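Local coordinates for bartonella effector protein (Bep) substrate of VirB T4SS (PDB 4YK1) that is translocated by the VirB type IV secretion system, this piece being its BID domain, and as a whole protein probably AMPylates tyrosine and threonine residues, at residues A[47-52]-A[107-112]; A[84-89]-A[101-106]; A[36-41]-A[57-62]; A[64-69]-A[122-127]; A[43-48]-A[53-58]. All coordinates share one frame; numbering follows the deposited sequence.

Contact 1: residues A[47-52]-A[107-112]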
# COMPACT_ATOMS: atom_id res chain seq x y z
N LEU A 47 -7.10 -12.21 11.55
CA LEU A 47 -8.15 -12.05 12.56
C LEU A 47 -9.56 -11.95 11.98
O LEU A 47 -10.52 -12.49 12.54
CB LEU A 47 -7.90 -10.79 13.40
CG LEU A 47 -6.79 -10.93 14.44
CD1 LEU A 47 -6.56 -9.60 15.14
CD2 LEU A 47 -7.15 -12.03 15.43
N ILE A 48 -9.68 -11.24 10.87
CA ILE A 48 -10.98 -10.91 10.33
C ILE A 48 -11.47 -12.00 9.38
O ILE A 48 -12.63 -12.40 9.44
CB ILE A 48 -10.95 -9.55 9.60
CG1 ILE A 48 -10.55 -8.43 10.56
CG2 ILE A 48 -12.32 -9.24 8.98
CD1 ILE A 48 -10.07 -7.19 9.84
N TYR A 49 -10.59 -12.46 8.50
CA TYR A 49 -10.98 -13.29 7.37
C TYR A 49 -10.36 -14.68 7.43
O TYR A 49 -10.61 -15.49 6.53
CB TYR A 49 -10.58 -12.61 6.05
CG TYR A 49 -11.24 -11.27 5.82
CD1 TYR A 49 -12.60 -11.18 5.54
CD2 TYR A 49 -10.51 -10.09 5.87
CE1 TYR A 49 -13.21 -9.97 5.34
CE2 TYR A 49 -11.11 -8.86 5.65
CZ TYR A 49 -12.46 -8.81 5.40
OH TYR A 49 -13.07 -7.60 5.18
N ASN A 50 -9.55 -14.94 8.46
CA ASN A 50 -8.86 -16.21 8.65
C ASN A 50 -7.91 -16.45 7.49
O ASN A 50 -7.61 -17.59 7.14
CB ASN A 50 -9.85 -17.39 8.78
CG ASN A 50 -9.24 -18.57 9.50
OD1 ASN A 50 -8.39 -18.40 10.38
ND2 ASN A 50 -9.65 -19.78 9.12
N ASN A 51 -7.43 -15.37 6.89
CA ASN A 51 -6.51 -15.51 5.78
C ASN A 51 -5.59 -14.29 5.69
O ASN A 51 -6.01 -13.23 5.23
CB ASN A 51 -7.28 -15.71 4.48
CG ASN A 51 -6.37 -15.84 3.28
OD1 ASN A 51 -5.15 -15.90 3.43
ND2 ASN A 51 -6.95 -15.92 2.09
N PRO A 52 -4.33 -14.46 6.11
CA PRO A 52 -3.33 -13.39 6.14
C PRO A 52 -3.10 -12.77 4.76
O PRO A 52 -2.76 -11.59 4.69
CB PRO A 52 -2.05 -14.10 6.62
CG PRO A 52 -2.48 -15.44 7.12
CD PRO A 52 -3.76 -15.78 6.44
N LYS A 107 -12.83 -2.30 10.50
CA LYS A 107 -12.66 -0.84 10.48
C LYS A 107 -11.20 -0.43 10.68
O LYS A 107 -10.72 0.53 10.07
CB LYS A 107 -13.52 -0.17 11.57
CG LYS A 107 -15.01 -0.41 11.39
CD LYS A 107 -15.81 0.45 12.35
CE LYS A 107 -17.28 0.48 11.96
NZ LYS A 107 -17.90 -0.83 12.22
N ILE A 108 -10.52 -1.15 11.57
CA ILE A 108 -9.11 -0.90 11.83
C ILE A 108 -8.31 -1.26 10.58
O ILE A 108 -7.36 -0.56 10.19
CB ILE A 108 -8.63 -1.68 13.06
CG1 ILE A 108 -9.38 -1.22 14.32
CG2 ILE A 108 -7.11 -1.48 13.27
CD1 ILE A 108 -9.14 -2.10 15.54
N LEU A 109 -8.69 -2.37 9.95
CA LEU A 109 -8.04 -2.78 8.72
C LEU A 109 -8.23 -1.74 7.62
O LEU A 109 -7.29 -1.39 6.90
CB LEU A 109 -8.58 -4.14 8.27
CG LEU A 109 -8.07 -4.65 6.92
CD1 LEU A 109 -6.54 -4.77 6.87
CD2 LEU A 109 -8.74 -5.99 6.54
N SER A 110 -9.46 -1.24 7.48
CA SER A 110 -9.76 -0.20 6.50
C SER A 110 -8.86 1.00 6.73
O SER A 110 -8.25 1.52 5.79
CB SER A 110 -11.23 0.23 6.58
OG SER A 110 -11.43 1.44 5.85
N ASN A 111 -8.76 1.43 7.98
CA ASN A 111 -7.89 2.55 8.34
C ASN A 111 -6.42 2.28 7.98
O ASN A 111 -5.72 3.14 7.44
CB ASN A 111 -8.04 2.83 9.83
CG ASN A 111 -7.40 4.14 10.25
OD1 ASN A 111 -6.59 4.18 11.17
ND2 ASN A 111 -7.76 5.21 9.57
N GLU A 112 -5.96 1.06 8.26
CA GLU A 112 -4.56 0.70 8.00
C GLU A 112 -4.25 0.68 6.50
O GLU A 112 -3.19 1.12 6.07
CB GLU A 112 -4.22 -0.66 8.63
CG GLU A 112 -2.74 -0.98 8.65
CD GLU A 112 -1.92 0.02 9.47
OE1 GLU A 112 -2.44 0.52 10.50
OE2 GLU A 112 -0.77 0.30 9.07
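Tyr-49 OH is hydrogen-bonded to Pro-80 O, outside both segments, and with its phenol end held there the ring turns an edge to Leu-109. The branch that meets it is CD2 of Leu-109, near the plane of the ring and 3.8 Å from Tyr-49 CE2. One face of the same ring is covered from within its own helix: CG2 of Ile-48 sits over the ring centre, 3.5 Å above the plane. The other branch of Ile-48 crosses to the long helix. Its CD1 lies 3.7 Å from Leu-109 CB and 3.8 Å from Leu-109 CD2, so CD2 is wedged between an isoleucine methyl and an aromatic edge. Leu-109 reaches this place because its CG stands anti to the backbone N (chi1 175°), which swings the branched end toward the last turn of helix 32-49. That helix stops here. Asn-50 has left helical geometry with positive phi, and its OD1 is bonded by two lysine ammonium groups, Lys-46 NZ and Lys-87 NZ, at the outer side of the turn. Leu-86 packs on both Ile-48 and Tyr-49, Ile-83 on Tyr-49, and Ile-41 and Leu-44 on Leu-109, which places the contact in the buried interior of the BID helical bundle, where helices 32-49 and 97-140 run side by side in opposite directions. Between the two segments the attraction is entirely apolar and depends on fit; the tyrosine hydroxyl, the polar end of a touching side chain, is satisfied by a carbonyl beyond helix 67-78, thereby tying that loop to the same buried cluster.

Contact 2: residues A[84-89]-A[101-106]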
# COMPACT_ATOMS: atom_id res chain seq x y z
N GLY A 84 -14.65 -11.28 2.05
CA GLY A 84 -14.83 -12.69 2.29
C GLY A 84 -15.60 -12.81 3.58
O GLY A 84 -15.91 -11.80 4.21
N ARG A 85 -15.90 -14.03 3.96
CA ARG A 85 -16.60 -14.33 5.20
C ARG A 85 -15.78 -13.93 6.42
O ARG A 85 -14.57 -14.20 6.49
CB ARG A 85 -16.94 -15.82 5.24
CG ARG A 85 -17.69 -16.29 6.44
CD ARG A 85 -18.09 -17.74 6.21
NE ARG A 85 -18.35 -18.46 7.46
CZ ARG A 85 -19.29 -19.38 7.60
NH1 ARG A 85 -20.07 -19.70 6.58
NH2 ARG A 85 -19.45 -19.98 8.78
N LEU A 86 -16.45 -13.29 7.37
CA LEU A 86 -15.83 -12.85 8.63
C LEU A 86 -15.75 -13.98 9.63
O LEU A 86 -16.62 -14.84 9.68
CB LEU A 86 -16.63 -11.69 9.25
CG LEU A 86 -16.22 -10.27 8.88
CD1 LEU A 86 -16.21 -10.09 7.39
CD2 LEU A 86 -17.16 -9.28 9.57
N LYS A 87 -14.71 -13.94 10.46
CA LYS A 87 -14.50 -14.97 11.47
C LYS A 87 -15.49 -14.75 12.62
O LYS A 87 -15.77 -13.61 13.00
CB LYS A 87 -13.05 -14.90 11.95
CG LYS A 87 -12.46 -16.19 12.45
CD LYS A 87 -10.94 -16.07 12.42
CE LYS A 87 -10.26 -17.14 13.22
NZ LYS A 87 -8.79 -16.90 13.20
N GLY A 88 -16.01 -15.84 13.17
CA GLY A 88 -16.97 -15.75 14.26
C GLY A 88 -18.34 -16.24 13.83
O GLY A 88 -18.72 -16.10 12.68
N ARG A 89 -19.09 -16.82 14.75
CA ARG A 89 -20.37 -17.40 14.38
C ARG A 89 -21.50 -16.37 14.35
O ARG A 89 -21.53 -15.39 15.09
CB ARG A 89 -20.73 -18.54 15.32
CG ARG A 89 -19.74 -19.69 15.22
CD ARG A 89 -19.98 -20.73 16.31
NE ARG A 89 -21.28 -21.40 16.19
CZ ARG A 89 -22.24 -21.33 17.11
NH1 ARG A 89 -22.09 -20.59 18.20
NH2 ARG A 89 -23.38 -21.99 16.93
N ILE A 101 -16.53 -8.55 16.82
CA ILE A 101 -15.15 -8.12 16.96
C ILE A 101 -14.46 -8.12 15.59
O ILE A 101 -13.64 -7.25 15.30
CB ILE A 101 -14.40 -9.00 17.98
CG1 ILE A 101 -14.87 -8.66 19.40
CG2 ILE A 101 -12.87 -8.80 17.90
CD1 ILE A 101 -14.45 -9.70 20.45
N SER A 102 -14.78 -9.11 14.76
CA SER A 102 -14.29 -9.11 13.37
C SER A 102 -14.77 -7.85 12.64
O SER A 102 -14.01 -7.24 11.89
CB SER A 102 -14.75 -10.37 12.61
OG SER A 102 -14.11 -11.54 13.11
N GLU A 103 -16.03 -7.46 12.84
CA GLU A 103 -16.54 -6.24 12.18
C GLU A 103 -15.79 -5.01 12.66
O GLU A 103 -15.49 -4.11 11.88
CB GLU A 103 -18.04 -6.06 12.42
CG GLU A 103 -18.93 -7.12 11.72
CD GLU A 103 -20.41 -6.88 11.97
OE1 GLU A 103 -20.78 -6.73 13.15
OE2 GLU A 103 -21.20 -6.83 11.01
N GLN A 104 -15.46 -4.97 13.95
CA GLN A 104 -14.71 -3.84 14.48
C GLN A 104 -13.29 -3.85 13.95
O GLN A 104 -12.76 -2.81 13.57
CB GLN A 104 -14.72 -3.85 16.02
CG GLN A 104 -16.05 -3.42 16.63
CD GLN A 104 -16.56 -2.11 16.04
OE1 GLN A 104 -17.67 -2.05 15.49
NE2 GLN A 104 -15.76 -1.05 16.13
N ASN A 105 -12.66 -5.02 13.91
CA ASN A 105 -11.31 -5.09 13.37
C ASN A 105 -11.26 -4.71 11.87
O ASN A 105 -10.25 -4.21 11.41
CB ASN A 105 -10.71 -6.49 13.56
CG ASN A 105 -10.08 -6.68 14.92
OD1 ASN A 105 -9.49 -5.76 15.48
ND2 ASN A 105 -10.19 -7.89 15.46
N ALA A 106 -12.34 -4.98 11.12
CA ALA A 106 -12.38 -4.57 9.71
C ALA A 106 -12.25 -3.06 9.56
O ALA A 106 -11.65 -2.59 8.59
CB ALA A 106 -13.67 -5.06 9.04
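Leu-86 and Lys-87, both in extended conformation, pass over the helical turn at Ser-102, with Lys-87 CA and Ser-102 CA 6.2 Å apart. This is a loop-on-helix contact at one end of the BID four-helix bundle: the connection leaving helix 67-78 is laid on helix 97-140 just before it enters the small antiparallel pair 90-91 and 94-95. The next residue, Gly-88, has a phi of 113°, where a CB would run into the carbonyl O of Lys-87, so the backbone itself calls for glycine. One hydrogen bond joins the two segments, from Ser-102 OG to Lys-87 O at 2.7 Å; the hydroxyl has a second, weak bond to Lys-98 O. The bond to Lys-87 arrives off the carbonyl axis, with a C=O...OG angle of 126°, and tilted 28° from the carbonyl plane. Lys-87 N is bonded in turn to Ile-48 O, so one peptide unit on each side of this residue's CA is held by a different helix. The extended side chain of Lys-87 leads away from helix 97-140. Leu-86 points the other way, inward, onto Ile-48 and Tyr-49 as well as the long helix. Its CD2 presses closely on Glu-103, 3.5 Å from CG, and the two side chains cross at about a right angle. Beyond that CG the glutamate runs out to a salt bridge with Lys-95, so its aliphatic part packs while its carboxylate is paired with the hairpin. Leu-86 CG, meanwhile, lies 4.0 Å from Ser-102 CB, the carbon that carries the bonded hydroxyl.

Contact 3: residues A[36-41]-A[57-62]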
# COMPACT_ATOMS: atom_id res chain seq x y z
N LYS A 36 6.32 -2.75 8.49
CA LYS A 36 5.55 -2.82 9.73
C LYS A 36 4.05 -2.73 9.43
O LYS A 36 3.25 -3.46 10.00
CB LYS A 36 5.96 -1.71 10.71
N SER A 37 3.68 -1.82 8.54
CA SER A 37 2.27 -1.69 8.17
C SER A 37 1.73 -2.97 7.52
O SER A 37 0.63 -3.44 7.84
CB SER A 37 2.08 -0.49 7.23
OG SER A 37 0.69 -0.33 6.92
N LEU A 38 2.52 -3.56 6.63
CA LEU A 38 2.12 -4.79 5.96
C LEU A 38 1.94 -5.94 6.94
O LEU A 38 1.02 -6.76 6.79
CB LEU A 38 3.14 -5.16 4.88
CG LEU A 38 2.80 -6.33 3.97
CD1 LEU A 38 1.44 -6.11 3.30
CD2 LEU A 38 3.88 -6.51 2.92
N GLU A 39 2.80 -6.01 7.95
CA GLU A 39 2.63 -7.03 8.98
C GLU A 39 1.31 -6.85 9.74
O GLU A 39 0.64 -7.83 10.07
CB GLU A 39 3.82 -7.00 9.96
N LYS A 40 0.92 -5.60 10.00
CA LYS A 40 -0.35 -5.33 10.67
C LYS A 40 -1.54 -5.72 9.79
O LYS A 40 -2.53 -6.28 10.28
CB LYS A 40 -0.47 -3.84 11.03
N ILE A 41 -1.45 -5.40 8.50
CA ILE A 41 -2.50 -5.74 7.56
C ILE A 41 -2.68 -7.26 7.48
O ILE A 41 -3.80 -7.77 7.46
CB ILE A 41 -2.20 -5.13 6.19
CG1 ILE A 41 -2.51 -3.64 6.21
CG2 ILE A 41 -3.03 -5.83 5.11
CD1 ILE A 41 -1.86 -2.87 5.07
N GLN A 57 -3.10 -9.49 -3.45
CA GLN A 57 -3.22 -8.89 -4.77
C GLN A 57 -3.48 -7.38 -4.70
O GLN A 57 -2.93 -6.60 -5.48
CB GLN A 57 -4.34 -9.58 -5.56
CG GLN A 57 -4.20 -9.47 -7.04
CD GLN A 57 -5.10 -10.44 -7.77
OE1 GLN A 57 -6.09 -10.91 -7.22
NE2 GLN A 57 -4.75 -10.75 -9.01
N ASP A 58 -4.31 -6.97 -3.75
CA ASP A 58 -4.57 -5.55 -3.55
C ASP A 58 -3.32 -4.75 -3.18
O ASP A 58 -3.15 -3.61 -3.60
CB ASP A 58 -5.63 -5.36 -2.47
CG ASP A 58 -6.87 -6.17 -2.74
OD1 ASP A 58 -7.65 -5.76 -3.61
OD2 ASP A 58 -7.05 -7.23 -2.11
N ILE A 59 -2.47 -5.33 -2.35
CA ILE A 59 -1.25 -4.64 -1.91
C ILE A 59 -0.34 -4.37 -3.11
O ILE A 59 0.25 -3.28 -3.24
CB ILE A 59 -0.53 -5.47 -0.82
CG1 ILE A 59 -1.40 -5.54 0.43
CG2 ILE A 59 0.84 -4.87 -0.51
CD1 ILE A 59 -1.63 -4.16 1.07
N SER A 60 -0.21 -5.37 -3.98
CA SER A 60 0.58 -5.20 -5.21
C SER A 60 0.06 -4.06 -6.07
O SER A 60 0.84 -3.28 -6.61
CB SER A 60 0.60 -6.49 -6.03
OG SER A 60 1.07 -7.55 -5.23
N HIS A 61 -1.26 -3.94 -6.19
CA HIS A 61 -1.85 -2.87 -6.99
C HIS A 61 -1.69 -1.51 -6.32
O HIS A 61 -1.46 -0.50 -6.98
CB HIS A 61 -3.32 -3.15 -7.26
N ILE A 62 -1.82 -1.47 -5.00
CA ILE A 62 -1.63 -0.23 -4.27
C ILE A 62 -0.18 0.24 -4.38
O ILE A 62 0.09 1.43 -4.52
CB ILE A 62 -2.06 -0.39 -2.82
CG1 ILE A 62 -3.58 -0.57 -2.75
CG2 ILE A 62 -1.64 0.80 -1.99
CD1 ILE A 62 -4.05 -1.15 -1.45
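Ile-59 fits its two branches around one methyl of Leu-38: CD1 of Leu-38 is 4.1 Å from Ile-59 CG2 and equally 4.1 Å from Ile-59 CG1. The leucine leaves its helix rather across the line between the backbones, but with CG anti to the backbone N (chi1 -173°) and chi2 near 55° its CD1 is carried over to the facing helix. Ile-59 is folded instead of stretched. Its chi2 of -63° bends CD1 back from the extended form and turns it toward Ile-41, whose own chain is extended. The two delta methyls, Ile-41 CD1 and Ile-59 CD1, meet at 4.2 Å. The three side chains touch through methyl and methylene groups at relaxed van der Waals distances, without any polar partner between the segments, while Leu-38 CA and Ile-59 CA stay 8.6 Å apart. Leu-38 lies toward the more open side of the interface and Ile-41 toward the buried one. There helix 97-140 covers Ile-41 and Ile-59. Glu-112 packs on Ile-41 and its OE2 is hydrogen-bonded to Ser-37 OG, which joins the long helix to helix 32-49, whereas Tyr-116, packed on Ile-59, brings the long helix against the short helix 56-64.

Contact 4: residues A[64-69]-A[122-127]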
# COMPACT_ATOMS: atom_id res chain seq x y z
N ALA A 64 1.66 -0.10 -6.81
CA ALA A 64 1.80 0.49 -8.13
C ALA A 64 0.92 1.73 -8.28
O ALA A 64 1.25 2.65 -9.03
CB ALA A 64 1.47 -0.53 -9.21
N ASN A 65 -0.19 1.77 -7.55
CA ASN A 65 -1.16 2.85 -7.67
C ASN A 65 -1.86 3.12 -6.35
O ASN A 65 -2.95 2.60 -6.09
CB ASN A 65 -2.19 2.55 -8.76
CG ASN A 65 -3.23 3.65 -8.90
OD1 ASN A 65 -3.01 4.79 -8.48
ND2 ASN A 65 -4.37 3.32 -9.50
N PRO A 66 -1.25 3.97 -5.51
CA PRO A 66 -1.71 4.26 -4.15
C PRO A 66 -3.16 4.73 -4.10
O PRO A 66 -3.83 4.48 -3.10
CB PRO A 66 -0.77 5.37 -3.69
CG PRO A 66 0.42 5.26 -4.56
CD PRO A 66 -0.05 4.75 -5.87
N LYS A 67 -3.63 5.37 -5.16
CA LYS A 67 -5.00 5.88 -5.21
C LYS A 67 -6.04 4.80 -4.97
O LYS A 67 -7.08 5.05 -4.37
CB LYS A 67 -5.26 6.58 -6.55
N MSE A 68 -5.74 3.59 -5.44
CA MSE A 68 -6.63 2.44 -5.25
C MSE A 68 -6.74 2.02 -3.79
O MSE A 68 -7.64 1.25 -3.41
CB MSE A 68 -6.16 1.26 -6.11
CG MSE A 68 -7.00 1.01 -7.35
SE MSE A 68 -6.12 -0.09 -8.71
CE MSE A 68 -6.42 1.03 -10.28
N GLY A 69 -5.83 2.51 -2.96
CA GLY A 69 -5.87 2.21 -1.54
C GLY A 69 -7.01 2.95 -0.84
O GLY A 69 -7.65 2.41 0.06
N ASN A 122 3.81 8.77 -0.71
CA ASN A 122 4.96 9.59 -0.35
C ASN A 122 6.28 8.99 -0.81
O ASN A 122 7.17 9.71 -1.24
CB ASN A 122 4.99 9.81 1.15
CG ASN A 122 3.89 10.74 1.61
OD1 ASN A 122 3.54 11.68 0.90
ND2 ASN A 122 3.33 10.48 2.77
N ILE A 123 6.42 7.67 -0.71
CA ILE A 123 7.65 6.99 -1.13
C ILE A 123 7.85 7.18 -2.62
O ILE A 123 8.95 7.52 -3.08
CB ILE A 123 7.60 5.49 -0.78
CG1 ILE A 123 7.67 5.30 0.73
CG2 ILE A 123 8.78 4.77 -1.42
CD1 ILE A 123 7.49 3.88 1.15
N ARG A 124 6.79 6.95 -3.38
CA ARG A 124 6.84 7.11 -4.83
C ARG A 124 7.20 8.54 -5.23
O ARG A 124 7.96 8.74 -6.17
CB ARG A 124 5.49 6.69 -5.46
CG ARG A 124 5.17 5.19 -5.23
CD ARG A 124 4.04 4.70 -6.11
NE ARG A 124 4.35 4.85 -7.53
CZ ARG A 124 4.77 3.88 -8.33
NH1 ARG A 124 4.93 2.63 -7.88
NH2 ARG A 124 5.04 4.16 -9.59
N CYS A 125 6.66 9.53 -4.52
CA CYS A 125 6.94 10.93 -4.83
C CYS A 125 8.39 11.28 -4.50
O CYS A 125 9.07 11.93 -5.29
CB CYS A 125 6.00 11.86 -4.07
SG CYS A 125 4.32 11.93 -4.73
N THR A 126 8.85 10.83 -3.34
CA THR A 126 10.24 11.04 -2.91
C THR A 126 11.22 10.41 -3.90
O THR A 126 12.22 11.03 -4.27
CB THR A 126 10.47 10.48 -1.50
OG1 THR A 126 9.65 11.20 -0.57
CG2 THR A 126 11.93 10.63 -1.08
N ILE A 127 10.93 9.19 -4.35
CA ILE A 127 11.81 8.51 -5.31
C ILE A 127 11.91 9.29 -6.60
O ILE A 127 13.01 9.48 -7.12
CB ILE A 127 11.33 7.09 -5.60
CG1 ILE A 127 11.45 6.21 -4.36
CG2 ILE A 127 12.17 6.46 -6.70
CD1 ILE A 127 10.67 4.93 -4.50
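Arg-124 has the most surface buried here, and it lays one face of its guanidinium against the backbone of Ala-64. Ala-64 O stands over the centre of that group, 3.8 Å above its plane and 3.8 Å from Arg-124 CZ, while NH1 is also 3.8 Å from Ala-64 CA. The carbonyl therefore faces the cation from above, an approach that may be mildly attractive but is no hydrogen bond. The terminal nitrogens bond elsewhere: NH1 to Asn-63 O, one residue earlier, and NH2 in a salt bridge with Glu-21 OE1. These two partners probably fix the rotation of the flat group. Further back, CG is anti to the carbonyl carbon and chi2 is extended, which puts CD at the proline ring; the bend at chi3 (60°) then turns NE and the guanidinium toward Ala-64. Pro-66 CG is 4.0 Å from Arg-124 CD, and ring and chain cross at about a right angle. Ala-64, whose CB points away, contributes mainly backbone. Between Ala-64 and Pro-66 the chain leaves helix 56-64 at Asn-65, whose OD1 makes a weak capping bond of 3.4 Å to Lys-67 N, in the turn that leads into the next helix. Pro-66 also touches Val-120 and Ser-121, a turn earlier on the long helix. Placed near the surface, the contact seats the bend between helices 56-64 and 67-78 on helix 97-140, with Val-24 and Ile-28 of helix 21-30 packed against Arg-124.

Contact 5: residues A[43-48]-A[53-58]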
# COMPACT_ATOMS: atom_id res chain seq x y z
N ALA A 43 -1.87 -9.45 9.87
CA ALA A 43 -2.40 -9.94 11.15
C ALA A 43 -3.89 -9.63 11.30
O ALA A 43 -4.68 -10.47 11.77
CB ALA A 43 -1.60 -9.34 12.31
N LEU A 44 -4.29 -8.42 10.91
CA LEU A 44 -5.70 -8.07 10.86
C LEU A 44 -6.46 -9.00 9.91
O LEU A 44 -7.51 -9.52 10.27
CB LEU A 44 -5.88 -6.62 10.42
CG LEU A 44 -5.60 -5.62 11.54
CD1 LEU A 44 -5.41 -4.20 10.97
CD2 LEU A 44 -6.74 -5.67 12.55
N SER A 45 -5.91 -9.20 8.72
CA SER A 45 -6.55 -10.09 7.73
C SER A 45 -6.75 -11.50 8.28
O SER A 45 -7.76 -12.14 8.01
CB SER A 45 -5.72 -10.14 6.44
OG SER A 45 -5.74 -8.88 5.78
N LYS A 46 -5.79 -11.98 9.07
CA LYS A 46 -5.94 -13.28 9.70
C LYS A 46 -7.07 -13.25 10.73
O LYS A 46 -7.93 -14.14 10.76
CB LYS A 46 -4.62 -13.72 10.34
CG LYS A 46 -4.74 -14.88 11.32
CD LYS A 46 -5.11 -16.17 10.62
CE LYS A 46 -5.16 -17.33 11.60
NZ LYS A 46 -5.74 -18.54 10.97
N LEU A 47 -7.10 -12.21 11.55
CA LEU A 47 -8.15 -12.05 12.56
C LEU A 47 -9.56 -11.95 11.98
O LEU A 47 -10.52 -12.49 12.54
CB LEU A 47 -7.90 -10.79 13.40
CG LEU A 47 -6.79 -10.93 14.44
CD1 LEU A 47 -6.56 -9.60 15.14
CD2 LEU A 47 -7.15 -12.03 15.43
N ILE A 48 -9.68 -11.24 10.87
CA ILE A 48 -10.98 -10.91 10.33
C ILE A 48 -11.47 -12.00 9.38
O ILE A 48 -12.63 -12.40 9.44
CB ILE A 48 -10.95 -9.55 9.60
CG1 ILE A 48 -10.55 -8.43 10.56
CG2 ILE A 48 -12.32 -9.24 8.98
CD1 ILE A 48 -10.07 -7.19 9.84
N GLU A 53 -3.29 -13.54 3.69
CA GLU A 53 -2.93 -13.03 2.36
C GLU A 53 -4.15 -12.65 1.49
O GLU A 53 -4.02 -12.45 0.28
CB GLU A 53 -2.06 -14.06 1.62
CG GLU A 53 -0.72 -14.38 2.32
CD GLU A 53 0.13 -13.14 2.66
OE1 GLU A 53 0.19 -12.20 1.84
OE2 GLU A 53 0.74 -13.12 3.75
N ILE A 54 -5.31 -12.52 2.11
CA ILE A 54 -6.53 -12.25 1.35
C ILE A 54 -6.42 -10.95 0.54
O ILE A 54 -7.00 -10.84 -0.54
CB ILE A 54 -7.78 -12.24 2.30
CG1 ILE A 54 -9.07 -12.44 1.49
CG2 ILE A 54 -7.85 -10.95 3.15
CD1 ILE A 54 -10.25 -12.88 2.36
N LEU A 55 -5.65 -9.98 1.02
CA LEU A 55 -5.47 -8.73 0.27
C LEU A 55 -4.11 -8.66 -0.46
O LEU A 55 -3.67 -7.57 -0.85
CB LEU A 55 -5.58 -7.52 1.20
CG LEU A 55 -6.89 -7.37 1.99
CD1 LEU A 55 -6.79 -6.14 2.88
CD2 LEU A 55 -8.09 -7.24 1.06
N GLU A 56 -3.47 -9.80 -0.65
CA GLU A 56 -2.12 -9.80 -1.23
C GLU A 56 -2.11 -9.16 -2.62
O GLU A 56 -1.24 -8.36 -2.94
CB GLU A 56 -1.59 -11.23 -1.31
CG GLU A 56 -0.52 -11.43 -2.36
CD GLU A 56 -0.14 -12.88 -2.50
OE1 GLU A 56 -0.86 -13.62 -3.20
OE2 GLU A 56 0.87 -13.29 -1.89
N GLN A 57 -3.10 -9.49 -3.45
CA GLN A 57 -3.22 -8.89 -4.77
C GLN A 57 -3.48 -7.38 -4.70
O GLN A 57 -2.93 -6.60 -5.48
CB GLN A 57 -4.34 -9.58 -5.56
CG GLN A 57 -4.20 -9.47 -7.04
CD GLN A 57 -5.10 -10.44 -7.77
OE1 GLN A 57 -6.09 -10.91 -7.22
NE2 GLN A 57 -4.75 -10.75 -9.01
N ASP A 58 -4.31 -6.97 -3.75
CA ASP A 58 -4.57 -5.55 -3.55
C ASP A 58 -3.32 -4.75 -3.18
O ASP A 58 -3.15 -3.61 -3.60
CB ASP A 58 -5.63 -5.36 -2.47
CG ASP A 58 -6.87 -6.17 -2.74
OD1 ASP A 58 -7.65 -5.76 -3.61
OD2 ASP A 58 -7.05 -7.23 -2.11
O HOH W 1 -4.07 -9.55 3.52
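The turn that carries the chain from helix 32-49 into helix 56-64 of the bundle folds back here on Ser-45, bringing Ile-54 and Leu-55 against it. Residues Glu-53 to Glu-56 make a type I beta turn, closed by Glu-56 N to Glu-53 O at 2.9 Å, and Leu-55 occupies the N-cap position of the new helix. Ser-45 CA and Ile-54 CA, 6.7 Å apart, are the nearest CA pair of the two segments. Ile-54 turns its CG2 to the serine, 4.0 Å from both Ser-45 CB and Ser-45 OG; with CG1 anti to the backbone N (chi1 -161°), that methyl falls between N and the carbonyl carbon, on the side facing helix 32-49. CD1 of Leu-55 approaches the same hydroxyl at 4.1 Å. Ser-45 OG is nevertheless well provided for, since it is hydrogen-bonded to Ile-41 O one turn back in its own helix. Ile-83 packs on both Ile-54 and Leu-55, and Ile-113 of helix 97-140 touches Leu-55. A water molecule completes the join: it accepts from Leu-55 N at 3.0 Å and donates to Ser-45 OG at 2.9 Å, linking backbone and hydroxyl.

How the contacts relate
Helix 97-140 is the common partner of contacts 1, 2 and 4, which follow it from 101-106 through 107-112 to 122-127, while contacts 3 and 5 join helix 32-49 to helix 56-64 and the turn before it. Contacts 1 and 5 lie about 6 Å apart between centres and share Leu-47 and Ile-48; contact 2, its centre about 8 Å from that of contact 1, is nested within its chain loop. At the other extreme, contacts 2 and 4 are about 29 Å apart between centres. Contact 3 sits between, near the chain's centre, and Ile-62 packs on Gly-69 to reach contact 4. Contacts 2, 3 and 5 close short loops; contacts 1 and 4 bind distant segments into one elongated BID bundle.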